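Spore germination protein GerM (Bacillus subtilis subsp. subtilis str. 168, PDB 6GZB) is of unknown molecular function but affects both sporulation and germination, and carries two GerMN domains in tandem. Local coordinates at residues Ala120-Asn126 against Val156-Gly162; Tyr131-Gln137 against Met168-Thr173; Gln141-Trp145 against Arg181-Leu187; Ile114-Ala120 against Ser152-Val156. All coordinates share one frame; numbering follows the deposited sequence.

Contact 1. Residues Ala120-Asn126 against Val156-Gly162; sequences AIADFSN and VKLRING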
# COMPACT_ATOMS: atom_id res chain seq x y z
N ALA A 120 -14.27 8.83 -7.38
CA ALA A 120 -13.75 8.93 -8.74
C ALA A 120 -14.34 7.84 -9.60
O ALA A 120 -14.36 6.67 -9.22
CB ALA A 120 -12.23 8.81 -8.73
N ILE A 121 -14.85 8.24 -10.76
CA ILE A 121 -15.39 7.30 -11.71
C ILE A 121 -14.40 7.13 -12.85
O ILE A 121 -14.09 8.08 -13.57
CB ILE A 121 -16.75 7.77 -12.26
CG1 ILE A 121 -17.78 7.81 -11.13
CG2 ILE A 121 -17.24 6.82 -13.35
CD1 ILE A 121 -19.01 8.62 -11.44
N ALA A 122 -13.86 5.92 -12.98
CA ALA A 122 -12.88 5.63 -14.01
C ALA A 122 -13.55 4.88 -15.13
O ALA A 122 -13.97 3.73 -14.95
CB ALA A 122 -11.73 4.82 -13.44
N ASP A 123 -13.67 5.53 -16.29
CA ASP A 123 -14.42 4.98 -17.41
C ASP A 123 -13.43 4.56 -18.50
O ASP A 123 -12.77 5.39 -19.10
CB ASP A 123 -15.40 6.03 -17.95
CG ASP A 123 -16.42 5.45 -18.93
OD1 ASP A 123 -16.34 4.25 -19.26
OD2 ASP A 123 -17.28 6.22 -19.42
N PHE A 124 -13.32 3.25 -18.72
CA PHE A 124 -12.27 2.69 -19.56
C PHE A 124 -12.82 2.33 -20.94
O PHE A 124 -14.00 2.03 -21.10
CB PHE A 124 -11.69 1.42 -18.91
CG PHE A 124 -10.94 1.68 -17.63
CD1 PHE A 124 -9.60 2.04 -17.66
CD2 PHE A 124 -11.56 1.51 -16.40
CE1 PHE A 124 -8.91 2.26 -16.48
CE2 PHE A 124 -10.87 1.74 -15.22
CZ PHE A 124 -9.54 2.11 -15.26
N SER A 125 -11.93 2.29 -21.93
CA SER A 125 -12.26 1.74 -23.23
C SER A 125 -12.35 0.22 -23.15
O SER A 125 -12.02 -0.39 -22.13
CB SER A 125 -11.21 2.17 -24.25
OG SER A 125 -9.99 1.47 -24.07
N ASN A 126 -12.77 -0.40 -24.25
CA ASN A 126 -13.09 -1.83 -24.25
C ASN A 126 -11.86 -2.72 -24.13
O ASN A 126 -11.98 -3.89 -23.73
CB ASN A 126 -13.87 -2.21 -25.51
CG ASN A 126 -14.55 -3.56 -25.38
OD1 ASN A 126 -14.16 -4.53 -26.03
ND2 ASN A 126 -15.53 -3.64 -24.49
N VAL A 156 -13.87 4.67 -5.40
CA VAL A 156 -13.67 4.45 -6.82
C VAL A 156 -14.83 3.66 -7.41
O VAL A 156 -15.31 2.70 -6.81
CB VAL A 156 -12.35 3.71 -7.09
CG1 VAL A 156 -12.23 3.31 -8.55
CG2 VAL A 156 -11.16 4.58 -6.68
N LYS A 157 -15.27 4.07 -8.60
CA LYS A 157 -16.24 3.31 -9.37
C LYS A 157 -15.65 3.05 -10.75
O LYS A 157 -14.99 3.91 -11.32
CB LYS A 157 -17.54 4.09 -9.52
CG LYS A 157 -18.41 4.12 -8.26
CD LYS A 157 -19.71 4.86 -8.53
CE LYS A 157 -20.45 5.21 -7.25
NZ LYS A 157 -20.87 4.00 -6.49
N LEU A 158 -15.89 1.85 -11.26
CA LEU A 158 -15.29 1.43 -12.52
C LEU A 158 -16.36 1.35 -13.61
O LEU A 158 -17.46 0.88 -13.36
CB LEU A 158 -14.62 0.07 -12.35
CG LEU A 158 -13.15 -0.02 -11.92
CD1 LEU A 158 -12.62 1.25 -11.28
CD2 LEU A 158 -12.92 -1.20 -11.00
N ARG A 159 -16.04 1.84 -14.80
CA ARG A 159 -16.92 1.64 -15.95
C ARG A 159 -16.14 1.20 -17.16
O ARG A 159 -14.95 1.49 -17.29
CB ARG A 159 -17.66 2.94 -16.27
CG ARG A 159 -18.71 3.33 -15.24
CD ARG A 159 -19.28 4.70 -15.54
NE ARG A 159 -20.30 5.08 -14.57
CZ ARG A 159 -21.05 6.17 -14.66
NH1 ARG A 159 -20.96 6.98 -15.71
NH2 ARG A 159 -21.94 6.43 -13.71
N ILE A 160 -16.82 0.49 -18.06
CA ILE A 160 -16.30 0.25 -19.41
C ILE A 160 -17.25 0.84 -20.45
O ILE A 160 -18.42 0.46 -20.51
CB ILE A 160 -16.11 -1.25 -19.68
CG1 ILE A 160 -15.20 -1.88 -18.63
CG2 ILE A 160 -15.54 -1.48 -21.07
CD1 ILE A 160 -15.11 -3.39 -18.74
N ASN A 161 -16.77 1.82 -21.19
CA ASN A 161 -17.59 2.54 -22.15
C ASN A 161 -18.91 3.00 -21.54
O ASN A 161 -19.96 2.91 -22.17
CB ASN A 161 -17.83 1.67 -23.38
CG ASN A 161 -16.63 1.63 -24.32
OD1 ASN A 161 -16.28 0.58 -24.85
ND2 ASN A 161 -15.99 2.78 -24.51
N GLY A 162 -18.85 3.49 -20.31
CA GLY A 162 -20.00 4.10 -19.66
C GLY A 162 -20.88 3.10 -18.92
O GLY A 162 -21.76 3.50 -18.16
O HOH W 1 -19.11 7.14 -18.01
O HOH W 2 -13.84 1.03 -26.62
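F124 and A122 are bonded to R159 and K157 along two neighbouring parallel strands, 120-124 and 156-160, whose axes approach to 4.4 Å at an angle of 19°. The backbone bonds switch from partner to partner as parallel pairing requires: K157 N gives to A120 O, A122 N to K157 O, R159 N to A122 O, F124 N to R159 O and N161 N to F124 O, each at 2.8 Å.

The polar side-chain work falls to D123. With CG anti to the backbone N (chi1 -168°), its carboxylate reaches past the end of the facing strand, where OD1 takes the N-H of G162 at 2.8 Å on its syn side, 21° out of the carboxylate plane. OD2 accepts from a water that in turn accepts from R159 NH1, so the two opposite charges meet through water. Without the carboxylate, as with an alanine here, the G162 N-H and this water would probably lose their acceptor.

Among apolar contacts, I121 CG2 lies over one face of the R159 guanidinium, 3.7 Å from R159 CD. On the other face of the sheet, L158 CD1 touches A122 CB and, at 4.3 Å, the ring edge of F124 at CE2. That face, with A122, F124, V156 and L158, packs on helix 136-147, which connects the two strands in a beta-alpha-beta unit; helix 78-84 meets A122 and F124 through L83.

Contact 2. Residues Tyr131-Gln137 against Met168-Thr173; sequences YKKEDEQ and MPVGGT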
# COMPACT_ATOMS: atom_id res chain seq x y z
N TYR A 131 -7.26 -8.68 -20.32
CA TYR A 131 -6.29 -9.12 -19.33
C TYR A 131 -6.46 -10.61 -19.06
O TYR A 131 -7.49 -11.19 -19.37
CB TYR A 131 -6.47 -8.32 -18.04
CG TYR A 131 -7.84 -8.46 -17.40
CD1 TYR A 131 -8.12 -9.51 -16.55
CD2 TYR A 131 -8.83 -7.52 -17.63
CE1 TYR A 131 -9.35 -9.63 -15.94
CE2 TYR A 131 -10.07 -7.63 -17.03
CZ TYR A 131 -10.34 -8.71 -16.22
OH TYR A 131 -11.57 -8.85 -15.62
N LYS A 132 -5.45 -11.22 -18.45
CA LYS A 132 -5.55 -12.61 -18.01
C LYS A 132 -6.32 -12.73 -16.70
O LYS A 132 -6.18 -11.89 -15.81
CB LYS A 132 -4.15 -13.20 -17.82
CG LYS A 132 -3.38 -13.36 -19.12
CD LYS A 132 -2.02 -14.00 -18.88
CE LYS A 132 -1.28 -14.26 -20.19
NZ LYS A 132 0.16 -13.90 -20.11
N LYS A 133 -7.09 -13.80 -16.56
CA LYS A 133 -7.96 -14.00 -15.40
C LYS A 133 -7.18 -13.89 -14.10
O LYS A 133 -7.66 -13.33 -13.11
CB LYS A 133 -8.62 -15.37 -15.49
CG LYS A 133 -9.75 -15.58 -14.49
CD LYS A 133 -10.60 -16.79 -14.88
CE LYS A 133 -10.27 -18.00 -14.04
NZ LYS A 133 -10.99 -17.96 -12.73
N GLU A 134 -5.95 -14.38 -14.12
CA GLU A 134 -5.10 -14.43 -12.94
C GLU A 134 -4.79 -13.03 -12.39
O GLU A 134 -4.41 -12.89 -11.23
CB GLU A 134 -3.79 -15.14 -13.30
CG GLU A 134 -3.95 -16.62 -13.60
CD GLU A 134 -4.65 -16.90 -14.93
OE1 GLU A 134 -4.34 -16.23 -15.94
OE2 GLU A 134 -5.52 -17.80 -14.95
N ASP A 135 -4.90 -12.01 -13.23
CA ASP A 135 -4.57 -10.65 -12.83
C ASP A 135 -5.78 -9.82 -12.39
O ASP A 135 -5.66 -8.64 -12.07
CB ASP A 135 -3.86 -9.93 -13.99
CG ASP A 135 -2.45 -10.45 -14.22
OD1 ASP A 135 -1.84 -10.99 -13.28
OD2 ASP A 135 -1.96 -10.33 -15.36
N GLU A 136 -6.96 -10.44 -12.37
CA GLU A 136 -8.21 -9.70 -12.21
C GLU A 136 -8.25 -8.83 -10.95
O GLU A 136 -8.54 -7.64 -11.01
CB GLU A 136 -9.38 -10.67 -12.20
CG GLU A 136 -10.73 -9.98 -12.29
CD GLU A 136 -11.80 -10.89 -12.86
OE1 GLU A 136 -12.40 -11.66 -12.09
OE2 GLU A 136 -12.01 -10.83 -14.09
N GLN A 137 -7.94 -9.44 -9.80
CA GLN A 137 -7.93 -8.71 -8.54
C GLN A 137 -6.81 -7.68 -8.49
O GLN A 137 -6.97 -6.62 -7.92
CB GLN A 137 -7.78 -9.67 -7.36
CG GLN A 137 -9.06 -10.39 -6.97
CD GLN A 137 -9.19 -10.55 -5.47
OE1 GLN A 137 -9.75 -9.69 -4.79
NE2 GLN A 137 -8.62 -11.63 -4.94
N MET A 168 -15.95 -7.77 -12.40
CA MET A 168 -14.94 -7.70 -13.44
C MET A 168 -15.31 -8.66 -14.57
O MET A 168 -15.87 -9.72 -14.32
CB MET A 168 -13.56 -8.03 -12.87
CG MET A 168 -12.96 -6.94 -12.00
SD MET A 168 -12.51 -5.46 -12.93
CE MET A 168 -10.96 -5.96 -13.65
N PRO A 169 -15.03 -8.27 -15.82
CA PRO A 169 -15.61 -8.93 -16.98
C PRO A 169 -15.10 -10.35 -17.22
O PRO A 169 -15.86 -11.21 -17.63
CB PRO A 169 -15.21 -8.02 -18.15
CG PRO A 169 -14.06 -7.22 -17.64
CD PRO A 169 -14.33 -7.03 -16.18
N VAL A 170 -13.81 -10.59 -17.00
CA VAL A 170 -13.20 -11.83 -17.45
C VAL A 170 -13.53 -12.99 -16.51
O VAL A 170 -13.89 -14.07 -16.96
CB VAL A 170 -11.67 -11.70 -17.58
CG1 VAL A 170 -11.03 -13.05 -17.82
CG2 VAL A 170 -11.34 -10.73 -18.71
N GLY A 171 -13.42 -12.76 -15.21
CA GLY A 171 -13.58 -13.83 -14.22
C GLY A 171 -14.70 -13.59 -13.23
O GLY A 171 -14.95 -14.43 -12.36
N GLY A 172 -15.34 -12.44 -13.29
CA GLY A 172 -16.55 -12.20 -12.50
C GLY A 172 -16.30 -11.77 -11.06
O GLY A 172 -17.22 -11.78 -10.25
N THR A 173 -15.08 -11.37 -10.73
CA THR A 173 -14.78 -10.86 -9.40
C THR A 173 -15.70 -9.69 -9.06
O THR A 173 -15.73 -8.71 -9.79
CB THR A 173 -13.32 -10.39 -9.28
OG1 THR A 173 -12.44 -11.47 -9.61
CG2 THR A 173 -13.02 -9.89 -7.87
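V170 lies against the ring of Y131, its CG2 methyl over one face at 3.6 Å from the ring centroid and 23° off the normal, a CH-pi contact displaced toward the phenol end. At the ring's far end, Y131 OH accepts the backbone N-H of V170 at 3.2 Å and itself donates to E136 OE2, which lies in the plane of the ring at its edge. M168 CE, 3.8 Å from Y131 CZ, and P169 CG come at the ring obliquely.

E136 points its carboxylate into the curve of the 168-173 loop, its CG anti to the backbone N (chi1 -170°) and the chain extended beyond. OE2 receives G171 N on its syn lone pair at 2.6 Å, while Y131 OH arrives on the anti side. OE1 accepts from T173 twice: from OG1, at a very short 2.5 Å, and from the backbone N at 3.0 Å, this one from above the carboxylate plane. Four donors thus grip one buried carboxylate, which would favour its charged form.

The carboxylate sits in the first turn of helix 136-147 and ties it to the loop between strands 163-164 and 198-208; M168 also packs on I139 and V140 of that helix.

Contact 3. Residues Gln141-Trp145 against Arg181-Leu187; sequences QSVTW and RKDGINL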
# COMPACT_ATOMS: atom_id res chain seq x y z
N GLN A 141 -7.27 -3.61 -7.61
CA GLN A 141 -6.51 -3.02 -6.51
C GLN A 141 -5.56 -1.93 -6.99
O GLN A 141 -5.44 -0.88 -6.35
CB GLN A 141 -5.73 -4.10 -5.77
CG GLN A 141 -6.61 -5.04 -4.97
CD GLN A 141 -5.92 -6.32 -4.57
OE1 GLN A 141 -4.73 -6.52 -4.84
NE2 GLN A 141 -6.67 -7.21 -3.90
N SER A 142 -4.92 -2.17 -8.13
CA SER A 142 -4.01 -1.19 -8.73
C SER A 142 -4.72 0.13 -9.03
O SER A 142 -4.27 1.21 -8.65
CB SER A 142 -3.40 -1.74 -10.02
OG SER A 142 -2.64 -0.75 -10.69
N VAL A 143 -5.84 0.04 -9.74
CA VAL A 143 -6.62 1.21 -10.09
C VAL A 143 -7.10 1.92 -8.82
O VAL A 143 -6.98 3.14 -8.70
CB VAL A 143 -7.82 0.82 -10.97
CG1 VAL A 143 -8.78 1.99 -11.11
CG2 VAL A 143 -7.35 0.36 -12.33
N THR A 144 -7.58 1.15 -7.86
CA THR A 144 -8.12 1.71 -6.64
C THR A 144 -7.05 2.46 -5.86
O THR A 144 -7.27 3.57 -5.39
CB THR A 144 -8.75 0.62 -5.75
OG1 THR A 144 -9.83 -0.01 -6.45
CG2 THR A 144 -9.30 1.24 -4.47
N TRP A 145 -5.89 1.84 -5.70
CA TRP A 145 -4.85 2.42 -4.87
C TRP A 145 -4.16 3.57 -5.59
O TRP A 145 -3.78 4.56 -4.96
CB TRP A 145 -3.83 1.37 -4.42
CG TRP A 145 -4.31 0.54 -3.27
CD1 TRP A 145 -5.38 -0.30 -3.27
CD2 TRP A 145 -3.77 0.51 -1.96
NE1 TRP A 145 -5.55 -0.84 -2.03
CE2 TRP A 145 -4.57 -0.38 -1.20
CE3 TRP A 145 -2.68 1.13 -1.34
CZ2 TRP A 145 -4.33 -0.64 0.15
CZ3 TRP A 145 -2.44 0.86 0.01
CH2 TRP A 145 -3.27 -0.00 0.74
N ARG A 181 -9.35 1.68 -0.44
CA ARG A 181 -8.18 0.98 0.10
C ARG A 181 -8.57 0.00 1.19
O ARG A 181 -7.83 -0.93 1.48
CB ARG A 181 -7.13 1.97 0.62
CG ARG A 181 -6.47 2.77 -0.49
CD ARG A 181 -5.20 3.49 -0.05
NE ARG A 181 -4.56 4.13 -1.20
CZ ARG A 181 -3.32 4.60 -1.24
NH1 ARG A 181 -2.53 4.52 -0.18
NH2 ARG A 181 -2.86 5.15 -2.35
N LYS A 182 -9.75 0.19 1.77
CA LYS A 182 -10.21 -0.67 2.85
C LYS A 182 -10.64 -2.04 2.32
O LYS A 182 -10.76 -2.99 3.09
CB LYS A 182 -11.35 -0.03 3.63
CG LYS A 182 -10.93 1.15 4.49
CD LYS A 182 -12.13 1.88 5.05
CE LYS A 182 -11.71 2.92 6.07
NZ LYS A 182 -12.88 3.55 6.73
N ASP A 183 -10.87 -2.13 1.02
CA ASP A 183 -11.12 -3.41 0.38
C ASP A 183 -9.85 -4.26 0.24
O ASP A 183 -9.90 -5.41 -0.19
CB ASP A 183 -11.80 -3.18 -0.96
CG ASP A 183 -13.21 -2.60 -0.79
OD1 ASP A 183 -14.07 -3.35 -0.30
OD2 ASP A 183 -13.43 -1.40 -1.08
N GLY A 184 -8.72 -3.72 0.68
CA GLY A 184 -7.51 -4.52 0.86
C GLY A 184 -6.65 -4.55 -0.38
O GLY A 184 -6.97 -3.95 -1.41
N ILE A 185 -5.54 -5.27 -0.27
CA ILE A 185 -4.57 -5.37 -1.35
C ILE A 185 -3.69 -6.59 -1.10
O ILE A 185 -3.38 -6.90 0.05
CB ILE A 185 -3.71 -4.08 -1.44
CG1 ILE A 185 -2.78 -4.13 -2.65
CG2 ILE A 185 -2.91 -3.86 -0.17
CD1 ILE A 185 -2.28 -2.76 -3.07
N ASN A 186 -3.37 -7.33 -2.16
CA ASN A 186 -2.57 -8.55 -2.02
C ASN A 186 -3.10 -9.44 -0.90
O ASN A 186 -2.36 -9.80 0.03
CB ASN A 186 -1.11 -8.20 -1.73
CG ASN A 186 -0.47 -7.38 -2.83
OD1 ASN A 186 0.23 -6.40 -2.56
ND2 ASN A 186 -0.71 -7.78 -4.06
N LEU A 187 -4.38 -9.78 -0.96
CA LEU A 187 -5.03 -10.50 0.14
C LEU A 187 -4.34 -11.81 0.44
O LEU A 187 -4.14 -12.62 -0.45
CB LEU A 187 -6.50 -10.78 -0.20
CG LEU A 187 -7.36 -9.57 -0.60
CD1 LEU A 187 -8.77 -10.03 -0.97
CD2 LEU A 187 -7.41 -8.52 0.50
O HOH W 3 -5.49 -9.79 -3.75
O HOH W 4 -9.29 -6.33 -2.85
O HOH W 5 -8.58 -1.98 -2.34
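R181 NH2 donates to W145 O at 2.8 Å, the shortest direct bond between the two segments, with the oxygen 21° out of the guanidinium plane. The arginine gets there across the indole. Its extended chain passes over one face, R181 CD 3.7 Å from the centroid of the W145 six-membered ring, and the guanidinium lies over the ring at CE3, the two planes 17° apart. I185 lies over the opposite face: its CD1 stands 3.7 Å from the centroid of the W145 five-membered ring, nearly on its normal, while I185 CG2 touches W145 CZ2 at 3.5 Å. With CG1 anti to the backbone N (chi1 -175°), I185 sends CD1 over the ring and leaves CG2 to the benzo side. W145 is held between an arginine chain and an isoleucine, and its NE1 makes a weak bond to G184 O near the ring plane; a water bridges the same two atoms.

This sandwich joins helix 136-147 to the loop between strands 163-164 and 198-208, where I185 bonds T219 of strand 213-223, in a protein built of tandem GerMN domains. Were the indole lost to an alanine, I185 CD1 would probably lose its support and G184 O a weak bond, a gap opening beside the R181 chain.

One turn of helix earlier, Q141 carries a second grip. Its OE1 accepts N186 N at 3.1 Å from above the amide plane, and its NE2 donates to two waters, one accepting also from L187 N, the other donating to D183 O. The Q141 amide carbon, CD, rests 3.6 Å from I185 CA.

Contact 4. Residues Ile114-Ala120 against Ser152-Val156; sequences IKKDGTA and SIDKV. With ACT (acetate ion), chain G.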
# COMPACT_ATOMS: atom_id res chain seq x y z
N ILE A 114 -14.12 13.09 -11.17
CA ILE A 114 -14.01 13.18 -9.72
C ILE A 114 -15.20 13.95 -9.15
O ILE A 114 -15.39 15.12 -9.46
CB ILE A 114 -12.69 13.87 -9.30
CG1 ILE A 114 -11.49 13.12 -9.88
CG2 ILE A 114 -12.57 13.95 -7.79
CD1 ILE A 114 -10.17 13.83 -9.67
N LYS A 115 -16.00 13.29 -8.33
CA LYS A 115 -17.18 13.91 -7.72
C LYS A 115 -16.79 14.61 -6.43
O LYS A 115 -15.72 14.37 -5.88
CB LYS A 115 -18.25 12.87 -7.41
CG LYS A 115 -18.44 11.80 -8.46
CD LYS A 115 -19.81 11.88 -9.12
CE LYS A 115 -19.77 12.76 -10.35
NZ LYS A 115 -20.61 12.21 -11.45
N LYS A 116 -17.70 15.44 -5.92
CA LYS A 116 -17.44 16.24 -4.73
C LYS A 116 -17.44 15.39 -3.46
O LYS A 116 -16.77 15.73 -2.48
CB LYS A 116 -18.46 17.37 -4.61
CG LYS A 116 -18.10 18.62 -5.41
CD LYS A 116 -19.08 19.75 -5.16
CE LYS A 116 -18.47 21.11 -5.49
NZ LYS A 116 -19.19 22.23 -4.81
N ASP A 117 -18.14 14.27 -3.50
CA ASP A 117 -18.21 13.37 -2.36
C ASP A 117 -16.95 12.51 -2.20
O ASP A 117 -16.84 11.71 -1.26
CB ASP A 117 -19.44 12.47 -2.45
CG ASP A 117 -19.37 11.47 -3.60
OD1 ASP A 117 -18.43 11.55 -4.42
OD2 ASP A 117 -20.28 10.62 -3.70
N GLY A 118 -16.00 12.66 -3.12
CA GLY A 118 -14.73 11.93 -3.04
C GLY A 118 -14.68 10.70 -3.93
O GLY A 118 -13.70 9.97 -3.94
N THR A 119 -15.74 10.49 -4.71
CA THR A 119 -15.83 9.35 -5.60
C THR A 119 -15.18 9.68 -6.93
O THR A 119 -15.50 10.70 -7.55
CB THR A 119 -17.29 8.96 -5.86
OG1 THR A 119 -17.90 8.54 -4.64
CG2 THR A 119 -17.38 7.83 -6.87
N ALA A 120 -14.27 8.83 -7.38
CA ALA A 120 -13.75 8.93 -8.74
C ALA A 120 -14.34 7.84 -9.60
O ALA A 120 -14.36 6.67 -9.22
CB ALA A 120 -12.23 8.81 -8.73
N SER A 152 -8.42 14.23 -3.12
CA SER A 152 -9.78 14.45 -3.59
C SER A 152 -10.51 13.14 -3.90
O SER A 152 -11.69 13.16 -4.20
CB SER A 152 -9.78 15.33 -4.83
OG SER A 152 -9.13 14.69 -5.92
N ILE A 153 -9.80 12.01 -3.84
CA ILE A 153 -10.40 10.71 -4.14
C ILE A 153 -10.21 9.73 -2.98
O ILE A 153 -9.08 9.40 -2.61
CB ILE A 153 -9.79 10.10 -5.41
CG1 ILE A 153 -9.93 11.07 -6.59
CG2 ILE A 153 -10.47 8.79 -5.76
CD1 ILE A 153 -9.09 10.70 -7.79
N ASP A 154 -11.31 9.24 -2.42
CA ASP A 154 -11.23 8.15 -1.45
C ASP A 154 -12.11 6.95 -1.79
O ASP A 154 -12.07 5.95 -1.09
CB ASP A 154 -11.53 8.65 -0.04
CG ASP A 154 -12.75 9.53 0.02
OD1 ASP A 154 -13.74 9.23 -0.68
OD2 ASP A 154 -12.71 10.55 0.74
N LYS A 155 -12.85 7.04 -2.89
CA LYS A 155 -13.68 5.93 -3.34
C LYS A 155 -13.63 5.86 -4.86
O LYS A 155 -13.44 6.87 -5.53
CB LYS A 155 -15.15 6.14 -2.93
CG LYS A 155 -15.41 6.04 -1.43
CD LYS A 155 -16.87 6.34 -1.11
CE LYS A 155 -17.28 7.74 -1.55
NZ LYS A 155 -16.88 8.78 -0.56
N VAL A 156 -13.87 4.67 -5.40
CA VAL A 156 -13.67 4.45 -6.82
C VAL A 156 -14.83 3.66 -7.41
O VAL A 156 -15.31 2.70 -6.81
CB VAL A 156 -12.35 3.71 -7.09
CG1 VAL A 156 -12.23 3.31 -8.55
CG2 VAL A 156 -11.16 4.58 -6.68
C ACT G . -20.57 16.34 -8.23
O ACT G . -19.57 16.89 -8.67
OXT ACT G . -20.54 15.75 -7.16
CH3 ACT G . -21.66 16.03 -9.18
O HOH W 6 -13.83 15.01 -4.41
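Here two parallel strands begin: T119 pairs with K155 just after the turn that leads into strand 119-124 and the loop that leads into strand 155-160, at the entry to the beta-alpha-beta unit. The turn, type I from K115 to G118, is the hairpin connection between strands 110-114 and 119-124.

G118 O is the main acceptor. D154 N reaches it at 2.9 Å in the carbonyl plane, on a lone pair, and K155 N at 3.2 Å from above that plane, so two successive amides share one oxygen. A120 N then bonds K155 O at 2.8 Å and opens the regular pairing. A side chain at G118 would run into D154 OD1, and its backbone angles call for glycine in any case.

On the T119 side of the sheet, K155 bends at chi3 (-60°) and chi4, which carries NZ back over the turn to D117 O at 3.0 Å; the same NZ forms a salt bridge with D154 OD1, and K155 CE passes T119 OG1. D117 OD1 in turn takes the backbone N of T119, an Asx turn.

On the A120 side, I153 CG2 presses on A120 CB at 3.5 Å, tighter than usual, and I153 CD1 meets I114 CD1 at 3.8 Å, with A79 of helix 78-84 touching both isoleucines. A water donates to both K115 O and S152 O, and an acetate, probably from the crystallisation liquor, accepts from K116 N.

The amine of K155, paired with D154 beside it in the chain, probably fixes its own loop against the turn through D117 O.

Contacts 1 and 4 are consecutive parts of one strand pair: they share A120 and V156, and their centres lie about 13 Å apart. Helix 136-147, which connects those strands, supplies one side of both contact 2, at its start, and contact 3, further along, about 15 Å apart between centres. Contacts 2 and 3 touch at Q137 OE1 and L187 CD1, 4.0 Å. V143 packs on L158 and F124 of contact 1, and T144 CA touches V156 CG2 at 4.2 Å, tying contact 3 to both strand contacts. Contact 2 reaches contact 1 through P169 against I160 but stays about 10 Å from contact 4 at the nearest atoms. Contact 3 lies nearest the chain's centre, about 8 Å away.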